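Local structure of ancillary protein 1 (Streptococcus pyogenes, 2XI9) at residues Val125-Glu133 with Pro168-Thr179; Val136-Lys144 with His267-Thr276. The protein probably serves as a pilus-presented adhesin that helps the bacterium engage host cells, with an internal thioester bond required for efficient host-cell interaction. All coordinates share one frame; numbering follows the deposited sequence.

Overall arrangement
Interactions 1 and 2 use successive pieces of one chain, 125-133 and 136-144, so the strand 127-130 and the loop that follows it are each fixed by a different later segment. Interaction 1 is a sheet-edge contact: two short parallel strands share backbone bonds, with water-bridged carboxylate chemistry at one end and solvent-facing charges at the other. Interaction 2 has no strand pairing; one aspartate, D271, collects the backbone N-H groups of a loop, beside a small apolar patch next to helix 238-253. Both are partly buried, and their centres lie about 21 Å apart. They meet where N129 of interaction 1 packs against A143 and K144 of interaction 2.

Interaction 1: residues Val125-Glu133 with Pro168-Thr179; sequences VEAYNDFEE and PPDSEDGGKTMT
T179 N donates to E126 OE2 at 3.0 Å and 170°, on the syn side of the carboxylate. The extended E126 chain, CG anti to the backbone N (chi1 179°), carries the acid there. Three waters bridge the same carboxylate to A127 O, T179 OG1, T177 O and G175 O, and with T179 N they probably help satisfy its charge.

The strands 127-130 and 170-171 pair in parallel. N129 N gives to P169 O at 2.8 Å, S171 N to N129 O at 2.7 Å, and F131 N to S171 O, which G174 N approaches from the opposite face of the carbonyl plane. Alongside, N129 ND2 meets D170 OD1 at 3.1 Å, the amide and carboxylate planes 59° apart.

G175 CA sits over the face of the Y128 ring, 3.7 Å from its centroid, a CH-pi contact that the bare glycine permits. P168 CB lies against A127 CB at 3.8 Å. Near the outer end, E132 OE2 and K176 NZ form only a long salt bridge, while the F131 and E172 side chains lie side by side, CD1 touching CG.

Segment 168-179 falls within the thioester domain, and its strand 170-171 forms one edge of a mixed sheet; strand 146-149 flanks 127-130 on its other side, Y128 meeting Y147 and bonding S155 through OH, and T179 caps helix 180-183 through F182 N.

Interaction 2: residues Val136-Lys144 with His267-Thr276; sequences VLTTQNYAK and HGFGDMNDST
L137 lays its side chain against the turn at D271 and M272, with CD2 4.0 Å from M272 CB. With chi1 at 173°, L137 CG lies beside its own carbonyl carbon, which brings CD2 against the backbone N and CA of M272, while CB lies beside D271 OD2. L137 N bonds to Q140 O, closing the loop around the acid. Next, T138 grips D271 twice. Its N donates to OD2 from above the carboxylate plane, and its OG1 donates to D271 O at 2.6 Å, nearly in line with that carbonyl. A water also joins T138 OG1 to N273 N.

T139 N faces both carboxylate oxygens of D271 on their syn sides, the bond to OD1 being 3.0 Å and 159°. The T139 hydroxyl adds a bond to OD1 at 2.8 Å, coming from above the plane. Q140 N completes the set, reaching OD2 at 2.9 Å and 164°. With three successive N-H groups and a hydroxyl converging on it, D271 is probably kept ionised and held in a fixed rotation.

This acid belongs to a short 3-10 turn, 269-271, just ahead of helix 274-288 in the thioester domain. N273 is the N-cap of that helix, its OD1 accepting from T276 N at 2.9 Å.

Further along, Y142 brings its ring edge to F269, CE1 to CE1 at 4.3 Å, and also rests on A243 and Q246 of helix 238-253. K144 lays CB over one face of the Y142 ring, offset toward the rim; the placement of its amino end, close to H267 O, is doubtful.

Interaction 1: residues Val125-Glu133 with Pro168-Thr179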
ATOM      1  N   VAL A 125       7.612  -6.299  -8.709  1.00 14.49           N
ATOM      2  CA  VAL A 125       6.271  -6.752  -9.074  1.00 14.19           C
ATOM      3  C   VAL A 125       5.653  -5.769 -10.069  1.00 13.25           C
ATOM      4  O   VAL A 125       5.853  -4.557  -9.953  1.00 13.21           O
ATOM      5  CB  VAL A 125       5.365  -6.846  -7.826  1.00 12.64           C
ATOM      6  CG1 VAL A 125       3.896  -7.107  -8.218  1.00 14.09           C
ATOM      7  CG2 VAL A 125       5.869  -7.893  -6.892  1.00 16.95           C
ATOM      8  N   GLU A 126       4.881  -6.283 -11.017  1.00 14.24           N
ATOM      9  CA  GLU A 126       4.173  -5.442 -11.992  1.00 15.05           C
ATOM     10  C   GLU A 126       2.742  -5.105 -11.588  1.00 13.65           C
ATOM     11  O   GLU A 126       2.008  -5.946 -11.080  1.00 12.68           O
ATOM     12  CB  GLU A 126       4.173  -6.099 -13.373  1.00 17.79           C
ATOM     13  CG  GLU A 126       3.431  -5.267 -14.408  1.00 18.96           C
ATOM     14  CD  GLU A 126       3.595  -5.783 -15.807  1.00 21.67           C
ATOM     15  OE1 GLU A 126       3.903  -6.981 -15.980  1.00 22.76           O
ATOM     16  OE2 GLU A 126       3.410  -4.979 -16.736  1.00 23.28           O
ATOM     17  N   ALA A 127       2.344  -3.853 -11.793  1.00 12.77           N
ATOM     18  CA  ALA A 127       0.939  -3.479 -11.718  1.00 10.94           C
ATOM     19  C   ALA A 127       0.619  -2.763 -13.034  1.00 11.03           C
ATOM     20  O   ALA A 127       1.515  -2.296 -13.725  1.00 12.50           O
ATOM     21  CB  ALA A 127       0.646  -2.589 -10.517  1.00 11.04           C
ATOM     22  N   TYR A 128      -0.652  -2.724 -13.392  1.00 10.27           N
ATOM     23  CA  TYR A 128      -1.066  -2.187 -14.685  1.00 11.58           C
ATOM     24  C   TYR A 128      -2.465  -1.636 -14.648  1.00 10.86           C
ATOM     25  O   TYR A 128      -3.251  -1.961 -13.742  1.00 10.79           O
ATOM     26  CB  TYR A 128      -0.908  -3.211 -15.816  1.00 12.77           C
ATOM     27  CG  TYR A 128      -1.752  -4.477 -15.630  1.00 12.69           C
ATOM     28  CD1 TYR A 128      -3.007  -4.589 -16.227  1.00 13.53           C
ATOM     29  CD2 TYR A 128      -1.278  -5.565 -14.883  1.00 15.78           C
ATOM     30  CE1 TYR A 128      -3.792  -5.729 -16.052  1.00 14.18           C
ATOM     31  CE2 TYR A 128      -2.056  -6.717 -14.706  1.00 14.16           C
ATOM     32  CZ  TYR A 128      -3.315  -6.783 -15.300  1.00 16.82           C
ATOM     33  OH  TYR A 128      -4.109  -7.909 -15.167  1.00 14.01           O
ATOM     34  N   ASN A 129      -2.739  -0.718 -15.587  1.00 12.75           N
ATOM     35  CA  ASN A 129      -4.082  -0.211 -15.844  1.00 13.11           C
ATOM     36  C   ASN A 129      -4.538  -0.820 -17.150  1.00 14.77           C
ATOM     37  O   ASN A 129      -3.876  -0.698 -18.200  1.00 15.80           O
ATOM     38  CB  ASN A 129      -4.079   1.324 -15.921  1.00 14.31           C
ATOM     39  CG  ASN A 129      -5.463   1.929 -16.129  1.00 13.80           C
ATOM     40  OD1 ASN A 129      -6.489   1.299 -15.901  1.00 17.81           O
ATOM     41  ND2 ASN A 129      -5.478   3.179 -16.582  1.00 20.83           N
ATOM     42  N   ASP A 130      -5.656  -1.526 -17.072  1.00 14.92           N
ATOM     43  CA  ASP A 130      -6.091  -2.350 -18.164  1.00 16.15           C
ATOM     44  C   ASP A 130      -6.832  -1.494 -19.169  1.00 17.51           C
ATOM     45  O   ASP A 130      -7.991  -1.130 -18.957  1.00 18.43           O
ATOM     46  CB  ASP A 130      -6.964  -3.470 -17.626  1.00 15.35           C
ATOM     47  CG  ASP A 130      -7.456  -4.444 -18.686  1.00 21.01           C
ATOM     48  OD1 ASP A 130      -7.382  -4.162 -19.902  1.00 23.16           O
ATOM     49  OD2 ASP A 130      -7.965  -5.535 -18.269  1.00 25.35           O
ATOM     50  N   PHE A 131      -6.150  -1.175 -20.253  1.00 19.13           N
ATOM     51  CA  PHE A 131      -6.767  -0.406 -21.324  1.00 21.33           C
ATOM     52  C   PHE A 131      -7.640  -1.286 -22.224  1.00 22.21           C
ATOM     53  O   PHE A 131      -8.427  -0.751 -22.994  1.00 24.80           O
ATOM     54  CB  PHE A 131      -5.703   0.349 -22.134  1.00 22.30           C
ATOM     55  CG  PHE A 131      -6.208   0.902 -23.438  1.00 27.60           C
ATOM     56  CD1 PHE A 131      -6.170   0.132 -24.598  1.00 29.69           C
ATOM     57  CD2 PHE A 131      -6.749   2.186 -23.511  1.00 31.52           C
ATOM     58  CE1 PHE A 131      -6.660   0.623 -25.781  1.00 32.53           C
ATOM     59  CE2 PHE A 131      -7.226   2.673 -24.715  1.00 31.34           C
ATOM     60  CZ  PHE A 131      -7.182   1.897 -25.829  1.00 32.48           C
ATOM     61  N   GLU A 132      -7.515  -2.615 -22.172  1.00 21.91           N
ATOM     62  CA  GLU A 132      -8.345  -3.467 -23.049  1.00 23.49           C
ATOM     63  C   GLU A 132      -9.778  -3.514 -22.554  1.00 22.33           C
ATOM     64  O   GLU A 132     -10.704  -3.657 -23.328  1.00 23.82           O
ATOM     65  CB  GLU A 132      -7.781  -4.888 -23.132  1.00 25.34           C
ATOM     66  CG  GLU A 132      -8.264  -5.662 -24.333  1.00 30.23           C
ATOM     67  CD  GLU A 132      -7.754  -7.103 -24.335  1.00 36.00           C
ATOM     68  OE1 GLU A 132      -8.135  -7.848 -23.413  1.00 37.96           O
ATOM     69  OE2 GLU A 132      -6.989  -7.472 -25.261  1.00 38.89           O
ATOM     70  N   GLU A 133      -9.932  -3.389 -21.249  1.00 21.01           N
ATOM     71  CA  GLU A 133     -11.203  -3.489 -20.570  1.00 20.70           C
ATOM     72  C   GLU A 133     -11.985  -2.197 -20.852  1.00 20.57           C
ATOM     73  O   GLU A 133     -11.534  -1.146 -20.514  1.00 20.39           O
ATOM     74  CB  GLU A 133     -10.918  -3.655 -19.068  1.00 19.40           C
ATOM     75  CG  GLU A 133     -12.115  -3.947 -18.225  1.00 22.10           C
ATOM     76  CD  GLU A 133     -11.844  -4.691 -16.892  1.00 24.32           C
ATOM     77  OE1 GLU A 133     -10.697  -4.902 -16.379  1.00 20.98           O
ATOM     78  OE2 GLU A 133     -12.877  -5.057 -16.308  1.00 28.31           O
ATOM     79  N   PRO A 168      -1.096   2.953 -12.278  1.00 11.28           N
ATOM     80  CA  PRO A 168      -0.125   1.976 -12.763  1.00 11.40           C
ATOM     81  C   PRO A 168      -0.079   1.973 -14.284  1.00 12.82           C
ATOM     82  O   PRO A 168      -1.045   2.349 -14.906  1.00 12.99           O
ATOM     83  CB  PRO A 168      -0.600   0.630 -12.149  1.00 11.30           C
ATOM     84  CG  PRO A 168      -1.790   0.885 -11.475  1.00 11.24           C
ATOM     85  CD  PRO A 168      -2.047   2.358 -11.340  1.00 10.28           C
ATOM     86  N   PRO A 169       1.070   1.613 -14.873  1.00 15.11           N
ATOM     87  CA  PRO A 169       1.253   1.712 -16.295  1.00 16.24           C
ATOM     88  C   PRO A 169       0.113   1.157 -17.119  1.00 17.11           C
ATOM     89  O   PRO A 169      -0.401   0.051 -16.852  1.00 13.60           O
ATOM     90  CB  PRO A 169       2.551   0.940 -16.535  1.00 17.76           C
ATOM     91  CG  PRO A 169       3.285   1.035 -15.241  1.00 16.00           C
ATOM     92  CD  PRO A 169       2.294   1.155 -14.189  1.00 14.29           C
ATOM     93  N   ASP A 170      -0.275   1.929 -18.144  1.00 18.26           N
ATOM     94  CA  ASP A 170      -1.313   1.468 -19.043  1.00 19.03           C
ATOM     95  C   ASP A 170      -0.839   0.221 -19.793  1.00 19.59           C
ATOM     96  O   ASP A 170       0.306   0.152 -20.272  1.00 20.83           O
ATOM     97  CB  ASP A 170      -1.670   2.546 -20.070  1.00 21.36           C
ATOM     98  CG  ASP A 170      -2.382   3.747 -19.460  1.00 21.20           C
ATOM     99  OD1 ASP A 170      -2.928   3.659 -18.356  1.00 22.45           O
ATOM    100  OD2 ASP A 170      -2.385   4.802 -20.111  1.00 28.74           O
ATOM    101  N   SER A 171      -1.744  -0.744 -19.917  1.00 19.19           N
ATOM    102  CA  SER A 171      -1.478  -1.975 -20.625  1.00 19.98           C
ATOM    103  C   SER A 171      -2.511  -2.083 -21.711  1.00 20.99           C
ATOM    104  O   SER A 171      -3.679  -2.286 -21.433  1.00 19.45           O
ATOM    105  CB  SER A 171      -1.596  -3.179 -19.698  1.00 19.72           C
ATOM    106  OG  SER A 171      -1.359  -4.372 -20.444  1.00 19.20           O
ATOM    107  N   GLU A 172      -2.076  -1.956 -22.944  1.00 24.57           N
ATOM    108  CA  GLU A 172      -2.998  -1.997 -24.083  1.00 27.76           C
ATOM    109  C   GLU A 172      -3.680  -3.364 -24.197  1.00 29.00           C
ATOM    110  O   GLU A 172      -4.870  -3.442 -24.518  1.00 29.73           O
ATOM    111  CB  GLU A 172      -2.294  -1.650 -25.385  1.00 30.44           C
ATOM    112  CG  GLU A 172      -3.308  -1.507 -26.510  1.00 33.62           C
ATOM    113  CD  GLU A 172      -2.738  -1.024 -27.825  1.00 36.04           C
ATOM    114  OE1 GLU A 172      -1.515  -0.771 -27.920  1.00 36.64           O
ATOM    115  OE2 GLU A 172      -3.546  -0.921 -28.766  1.00 38.14           O
ATOM    116  N   ASP A 173      -2.949  -4.425 -23.860  1.00 29.79           N
ATOM    117  CA  ASP A 173      -3.499  -5.788 -23.918  1.00 30.63           C
ATOM    118  C   ASP A 173      -3.961  -6.366 -22.568  1.00 29.02           C
ATOM    119  O   ASP A 173      -3.986  -7.580 -22.380  1.00 29.97           O
ATOM    120  CB  ASP A 173      -2.500  -6.721 -24.597  1.00 32.55           C
ATOM    121  CG  ASP A 173      -1.205  -6.915 -23.826  1.00 31.40           C
ATOM    122  OD1 ASP A 173      -1.093  -6.593 -22.627  1.00 28.53           O
ATOM    123  OD2 ASP A 173      -0.282  -7.460 -24.463  1.00 32.35           O
ATOM    124  N   GLY A 174      -4.329  -5.501 -21.635  1.00 27.29           N
ATOM    125  CA  GLY A 174      -4.841  -5.939 -20.365  1.00 25.54           C
ATOM    126  C   GLY A 174      -3.985  -6.881 -19.542  1.00 25.66           C
ATOM    127  O   GLY A 174      -4.498  -7.832 -18.941  1.00 24.92           O
ATOM    128  N   GLY A 175      -2.689  -6.603 -19.480  1.00 25.37           N
ATOM    129  CA  GLY A 175      -1.783  -7.352 -18.634  1.00 24.62           C
ATOM    130  C   GLY A 175      -1.248  -8.648 -19.205  1.00 25.99           C
ATOM    131  O   GLY A 175      -0.495  -9.329 -18.526  1.00 25.17           O
ATOM    132  N   LYS A 176      -1.594  -8.984 -20.451  1.00 27.23           N
ATOM    133  CA  LYS A 176      -1.113 -10.237 -21.044  1.00 29.18           C
ATOM    134  C   LYS A 176       0.392 -10.200 -21.301  1.00 29.76           C
ATOM    135  O   LYS A 176       1.062 -11.236 -21.204  1.00 31.33           O
ATOM    136  CB  LYS A 176      -1.875 -10.585 -22.325  1.00 30.92           C
ATOM    137  CG  LYS A 176      -3.345 -10.877 -22.064  1.00 31.94           C
ATOM    138  CD  LYS A 176      -4.082 -11.307 -23.295  1.00 35.84           C
ATOM    139  CE  LYS A 176      -4.280 -10.181 -24.271  1.00 37.65           C
ATOM    140  NZ  LYS A 176      -5.173 -10.581 -25.393  1.00 41.13           N
ATOM    141  N   THR A 177       0.917  -9.018 -21.625  1.00 28.71           N
ATOM    142  CA  THR A 177       2.356  -8.821 -21.726  1.00 29.97           C
ATOM    143  C   THR A 177       2.795  -7.721 -20.768  1.00 27.90           C
ATOM    144  O   THR A 177       1.968  -6.893 -20.307  1.00 26.33           O
ATOM    145  CB  THR A 177       2.795  -8.526 -23.202  1.00 32.84           C
ATOM    146  OG1 THR A 177       2.179  -7.321 -23.666  1.00 34.81           O
ATOM    147  CG2 THR A 177       2.396  -9.655 -24.113  1.00 35.70           C
HETATM  148  N   MSE A 178       4.077  -7.751 -20.410  1.00 27.93           N
HETATM  149  CA  MSE A 178       4.648  -6.777 -19.478  1.00 26.78           C
HETATM  150  C   MSE A 178       4.709  -5.431 -20.172  1.00 25.80           C
HETATM  151  O   MSE A 178       5.055  -5.357 -21.347  1.00 23.97           O
HETATM  152  CB  MSE A 178       6.058  -7.189 -19.066  1.00 29.21           C
HETATM  153  CG  MSE A 178       6.103  -8.370 -18.152  1.00 32.39           C
HETATM  154 SE   MSE A 178       7.926  -9.025 -18.070  1.00 48.50          SE
HETATM  155  CE  MSE A 178       7.673 -10.015 -16.387  1.00 45.20           C
ATOM    156  N   THR A 179       4.352  -4.363 -19.469  1.00 22.78           N
ATOM    157  CA  THR A 179       4.451  -3.045 -20.097  1.00 23.20           C
ATOM    158  C   THR A 179       5.930  -2.655 -20.216  1.00 25.17           C
ATOM    159  O   THR A 179       6.777  -3.170 -19.480  1.00 25.13           O
ATOM    160  CB  THR A 179       3.719  -1.978 -19.294  1.00 21.12           C
ATOM    161  OG1 THR A 179       4.448  -1.747 -18.087  1.00 19.13           O
ATOM    162  CG2 THR A 179       2.245  -2.397 -18.969  1.00 18.14           C
TER
HETATM  163  O   HOH W   1       3.298  -2.481 -15.644  1.00 20.33           O
HETATM  164  O   HOH W   2       1.177  -5.760 -18.074  1.00 26.34           O
HETATM  165  O   HOH W   3       2.110  -8.674 -17.478  1.00 30.68           O
HETATM  166  O   HOH W   4      -6.885  -8.833 -21.513  1.00 54.68           O

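Interaction 2: residues Val136-Lys144 with His267-Thr276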
ATOM      1  N   VAL A 136     -18.521   1.197 -18.974  1.00 19.20           N
ATOM      2  CA  VAL A 136     -18.915   2.530 -18.533  1.00 19.35           C
ATOM      3  C   VAL A 136     -19.183   2.539 -17.025  1.00 18.40           C
ATOM      4  O   VAL A 136     -19.572   1.518 -16.393  1.00 15.94           O
ATOM      5  CB  VAL A 136     -20.127   3.092 -19.299  1.00 20.93           C
ATOM      6  CG1 VAL A 136     -19.906   3.124 -20.821  1.00 22.94           C
ATOM      7  CG2 VAL A 136     -21.414   2.334 -18.941  1.00 23.33           C
ATOM      8  N   LEU A 137     -18.916   3.695 -16.432  1.00 18.11           N
ATOM      9  CA  LEU A 137     -19.312   3.955 -15.061  1.00 16.48           C
ATOM     10  C   LEU A 137     -20.792   4.307 -15.156  1.00 18.28           C
ATOM     11  O   LEU A 137     -21.630   3.526 -14.715  1.00 19.91           O
ATOM     12  CB  LEU A 137     -18.452   5.063 -14.437  1.00 15.08           C
ATOM     13  CG  LEU A 137     -18.884   5.536 -13.044  1.00 16.01           C
ATOM     14  CD1 LEU A 137     -19.030   4.358 -12.063  1.00 15.06           C
ATOM     15  CD2 LEU A 137     -17.885   6.554 -12.523  1.00 16.33           C
ATOM     16  N   THR A 138     -21.138   5.436 -15.786  1.00 17.88           N
ATOM     17  CA  THR A 138     -22.519   5.641 -16.230  1.00 18.96           C
ATOM     18  C   THR A 138     -22.596   5.823 -17.737  1.00 19.92           C
ATOM     19  O   THR A 138     -23.288   5.066 -18.425  1.00 20.69           O
ATOM     20  CB  THR A 138     -23.200   6.819 -15.489  1.00 19.72           C
ATOM     21  OG1 THR A 138     -23.070   6.620 -14.063  1.00 19.94           O
ATOM     22  CG2 THR A 138     -24.682   6.931 -15.862  1.00 20.30           C
ATOM     23  N   THR A 139     -21.925   6.851 -18.255  1.00 20.25           N
ATOM     24  CA  THR A 139     -21.905   7.101 -19.706  1.00 21.86           C
ATOM     25  C   THR A 139     -20.509   7.033 -20.320  1.00 21.12           C
ATOM     26  O   THR A 139     -20.395   6.891 -21.516  1.00 22.74           O
ATOM     27  CB  THR A 139     -22.465   8.495 -20.044  1.00 24.78           C
ATOM     28  OG1 THR A 139     -21.569   9.472 -19.503  1.00 26.57           O
ATOM     29  CG2 THR A 139     -23.870   8.689 -19.430  1.00 24.32           C
ATOM     30  N   GLN A 140     -19.469   7.201 -19.524  1.00 19.55           N
ATOM     31  CA  GLN A 140     -18.098   7.166 -19.995  1.00 20.01           C
ATOM     32  C   GLN A 140     -17.354   5.917 -19.481  1.00 17.66           C
ATOM     33  O   GLN A 140     -17.630   5.445 -18.400  1.00 16.48           O
ATOM     34  CB  GLN A 140     -17.369   8.425 -19.554  1.00 20.69           C
ATOM     35  CG  GLN A 140     -18.007   9.701 -20.149  1.00 25.73           C
ATOM     36  CD  GLN A 140     -17.373  11.006 -19.673  1.00 31.24           C
ATOM     37  OE1 GLN A 140     -17.051  11.858 -20.488  1.00 40.17           O
ATOM     38  NE2 GLN A 140     -17.186  11.161 -18.365  1.00 34.66           N
ATOM     39  N   ASN A 141     -16.394   5.432 -20.265  1.00 17.88           N
ATOM     40  CA  ASN A 141     -15.472   4.376 -19.822  1.00 16.62           C
ATOM     41  C   ASN A 141     -14.914   4.744 -18.456  1.00 14.98           C
ATOM     42  O   ASN A 141     -14.476   5.866 -18.262  1.00 14.99           O
ATOM     43  CB  ASN A 141     -14.348   4.190 -20.855  1.00 17.34           C
ATOM     44  CG  ASN A 141     -13.428   3.035 -20.537  1.00 17.19           C
ATOM     45  OD1 ASN A 141     -13.808   2.097 -19.839  1.00 19.64           O
ATOM     46  ND2 ASN A 141     -12.198   3.083 -21.075  1.00 17.75           N
ATOM     47  N   TYR A 142     -14.961   3.821 -17.502  1.00 13.77           N
ATOM     48  CA  TYR A 142     -14.408   4.052 -16.165  1.00 12.66           C
ATOM     49  C   TYR A 142     -12.905   4.270 -16.290  1.00 12.90           C
ATOM     50  O   TYR A 142     -12.362   5.148 -15.671  1.00 12.74           O
ATOM     51  CB  TYR A 142     -14.759   2.889 -15.195  1.00 11.37           C
ATOM     52  CG  TYR A 142     -14.148   2.959 -13.797  1.00 11.48           C
ATOM     53  CD1 TYR A 142     -14.372   4.070 -12.968  1.00 13.85           C
ATOM     54  CD2 TYR A 142     -13.357   1.943 -13.304  1.00 11.95           C
ATOM     55  CE1 TYR A 142     -13.813   4.142 -11.715  1.00 12.19           C
ATOM     56  CE2 TYR A 142     -12.806   1.984 -12.029  1.00 11.01           C
ATOM     57  CZ  TYR A 142     -13.063   3.083 -11.223  1.00 12.35           C
ATOM     58  OH  TYR A 142     -12.483   3.157  -9.973  1.00 12.56           O
ATOM     59  N   ALA A 143     -12.242   3.462 -17.105  1.00 13.67           N
ATOM     60  CA  ALA A 143     -10.831   3.672 -17.445  1.00 14.10           C
ATOM     61  C   ALA A 143      -9.862   3.660 -16.227  1.00 13.95           C
ATOM     62  O   ALA A 143      -8.744   4.193 -16.322  1.00 16.38           O
ATOM     63  CB  ALA A 143     -10.695   4.984 -18.266  1.00 16.24           C
ATOM     64  N   LYS A 144     -10.260   3.038 -15.120  1.00 11.57           N
ATOM     65  CA  LYS A 144      -9.436   2.919 -13.914  1.00 11.05           C
ATOM     66  C   LYS A 144      -9.440   1.475 -13.390  1.00  9.61           C
ATOM     67  O   LYS A 144      -9.481   1.233 -12.193  1.00 10.59           O
ATOM     68  CB  LYS A 144      -9.876   3.916 -12.835  1.00 10.96           C
ATOM     69  CG  LYS A 144      -9.909   5.408 -13.269  1.00 15.49           C
ATOM     70  CD  LYS A 144     -10.322   6.263 -12.109  1.00 20.38           C
ATOM     71  CE  LYS A 144     -10.631   7.691 -12.546  1.00 24.89           C
ATOM     72  NZ  LYS A 144     -11.651   7.734 -13.671  1.00 29.31           N
ATOM     73  N   HIS A 267     -11.414  13.569 -10.650  1.00 20.83           N
ATOM     74  CA  HIS A 267     -10.886  12.306 -11.237  1.00 19.49           C
ATOM     75  C   HIS A 267     -11.907  11.415 -11.947  1.00 19.41           C
ATOM     76  O   HIS A 267     -11.894  10.194 -11.809  1.00 17.16           O
ATOM     77  CB  HIS A 267     -10.147  11.487 -10.184  1.00 18.40           C
ATOM     78  CG  HIS A 267      -9.140  12.285  -9.428  1.00 20.12           C
ATOM     79  ND1 HIS A 267      -7.922  12.632  -9.963  1.00 21.79           N
ATOM     80  CD2 HIS A 267      -9.193  12.860  -8.203  1.00 22.14           C
ATOM     81  CE1 HIS A 267      -7.250  13.359  -9.086  1.00 22.41           C
ATOM     82  NE2 HIS A 267      -7.994  13.500  -8.006  1.00 21.73           N
ATOM     83  N   GLY A 268     -12.763  12.018 -12.744  1.00 19.31           N
ATOM     84  CA  GLY A 268     -13.724  11.236 -13.523  1.00 20.13           C
ATOM     85  C   GLY A 268     -14.997  10.861 -12.786  1.00 19.18           C
ATOM     86  O   GLY A 268     -15.941  10.405 -13.424  1.00 19.68           O
ATOM     87  N   PHE A 269     -15.066  11.115 -11.475  1.00 17.80           N
ATOM     88  CA  PHE A 269     -16.214  10.716 -10.678  1.00 16.93           C
ATOM     89  C   PHE A 269     -17.459  11.534 -10.942  1.00 18.69           C
ATOM     90  O   PHE A 269     -18.563  11.201 -10.489  1.00 19.51           O
ATOM     91  CB  PHE A 269     -15.825  10.641  -9.183  1.00 17.23           C
ATOM     92  CG  PHE A 269     -14.958   9.458  -8.884  1.00 15.72           C
ATOM     93  CD1 PHE A 269     -15.530   8.201  -8.825  1.00 15.08           C
ATOM     94  CD2 PHE A 269     -13.564   9.574  -8.744  1.00 16.18           C
ATOM     95  CE1 PHE A 269     -14.770   7.053  -8.631  1.00 13.12           C
ATOM     96  CE2 PHE A 269     -12.788   8.426  -8.530  1.00 16.61           C
ATOM     97  CZ  PHE A 269     -13.397   7.163  -8.481  1.00 15.56           C
ATOM     98  N   GLY A 270     -17.306  12.614 -11.688  1.00 19.04           N
ATOM     99  CA  GLY A 270     -18.439  13.288 -12.277  1.00 20.89           C
ATOM    100  C   GLY A 270     -19.407  12.373 -13.020  1.00 20.75           C
ATOM    101  O   GLY A 270     -20.594  12.656 -13.066  1.00 21.00           O
ATOM    102  N   ASP A 271     -18.908  11.275 -13.600  1.00 20.54           N
ATOM    103  CA  ASP A 271     -19.771  10.312 -14.322  1.00 20.94           C
ATOM    104  C   ASP A 271     -20.461   9.289 -13.387  1.00 19.73           C
ATOM    105  O   ASP A 271     -21.174   8.403 -13.861  1.00 20.87           O
ATOM    106  CB  ASP A 271     -18.926   9.520 -15.327  1.00 20.42           C
ATOM    107  CG  ASP A 271     -19.771   8.730 -16.322  1.00 20.16           C
ATOM    108  OD1 ASP A 271     -20.784   9.235 -16.799  1.00 21.51           O
ATOM    109  OD2 ASP A 271     -19.413   7.582 -16.656  1.00 22.56           O
HETATM  110  N   MSE A 272     -20.242   9.377 -12.078  1.00 17.88           N
HETATM  111  CA  MSE A 272     -20.908   8.471 -11.129  1.00 16.90           C
HETATM  112  C   MSE A 272     -22.359   8.898 -10.912  1.00 18.32           C
HETATM  113  O   MSE A 272     -22.633  10.053 -10.557  1.00 19.68           O
HETATM  114  CB  MSE A 272     -20.133   8.456  -9.791  1.00 15.92           C
HETATM  115  CG  MSE A 272     -20.655   7.513  -8.766  1.00 13.53           C
HETATM  116 SE   MSE A 272     -19.563   7.329  -7.209  1.00 13.66          SE
HETATM  117  CE  MSE A 272     -18.302   5.973  -7.813  1.00  9.74           C
ATOM    118  N   ASN A 273     -23.299   7.975 -11.115  1.00 18.49           N
ATOM    119  CA  ASN A 273     -24.720   8.281 -10.922  1.00 19.39           C
ATOM    120  C   ASN A 273     -25.134   8.277  -9.415  1.00 19.31           C
ATOM    121  O   ASN A 273     -24.346   7.886  -8.543  1.00 16.87           O
ATOM    122  CB  ASN A 273     -25.616   7.397 -11.811  1.00 20.06           C
ATOM    123  CG  ASN A 273     -25.693   5.937 -11.351  1.00 20.58           C
ATOM    124  OD1 ASN A 273     -25.297   5.616 -10.230  1.00 19.34           O
ATOM    125  ND2 ASN A 273     -26.223   5.050 -12.222  1.00 18.64           N
ATOM    126  N   ASP A 274     -26.345   8.734  -9.123  1.00 21.98           N
ATOM    127  CA  ASP A 274     -26.811   8.842  -7.713  1.00 23.46           C
ATOM    128  C   ASP A 274     -26.795   7.502  -6.958  1.00 22.48           C
ATOM    129  O   ASP A 274     -26.289   7.436  -5.838  1.00 20.76           O
ATOM    130  CB  ASP A 274     -28.227   9.412  -7.654  1.00 27.04           C
ATOM    131  CG  ASP A 274     -28.305  10.896  -8.029  1.00 31.03           C
ATOM    132  OD1 ASP A 274     -27.263  11.581  -8.072  1.00 36.30           O
ATOM    133  OD2 ASP A 274     -29.430  11.382  -8.274  1.00 37.88           O
ATOM    134  N   SER A 275     -27.371   6.457  -7.560  1.00 22.72           N
ATOM    135  CA  SER A 275     -27.348   5.086  -6.985  1.00 23.26           C
ATOM    136  C   SER A 275     -25.958   4.614  -6.606  1.00 19.19           C
ATOM    137  O   SER A 275     -25.786   4.010  -5.558  1.00 19.67           O
ATOM    138  CB  SER A 275     -27.955   4.048  -7.959  1.00 23.71           C
ATOM    139  OG  SER A 275     -29.278   4.377  -8.263  1.00 31.82           O
ATOM    140  N   THR A 276     -24.969   4.850  -7.468  1.00 17.84           N
ATOM    141  CA  THR A 276     -23.597   4.418  -7.232  1.00 15.26           C
ATOM    142  C   THR A 276     -22.881   5.209  -6.136  1.00 14.43           C
ATOM    143  O   THR A 276     -22.180   4.631  -5.267  1.00 13.65           O
ATOM    144  CB  THR A 276     -22.782   4.382  -8.566  1.00 15.48           C
ATOM    145  OG1 THR A 276     -23.460   3.546  -9.535  1.00 15.31           O
ATOM    146  CG2 THR A 276     -21.421   3.885  -8.344  1.00 13.81           C
TER
HETATM  147  O   HOH W   5     -22.409   5.263 -11.676  1.00 14.46           O
HETATM  148  O   HOH W   6     -16.308   7.377 -16.376  1.00 23.19           O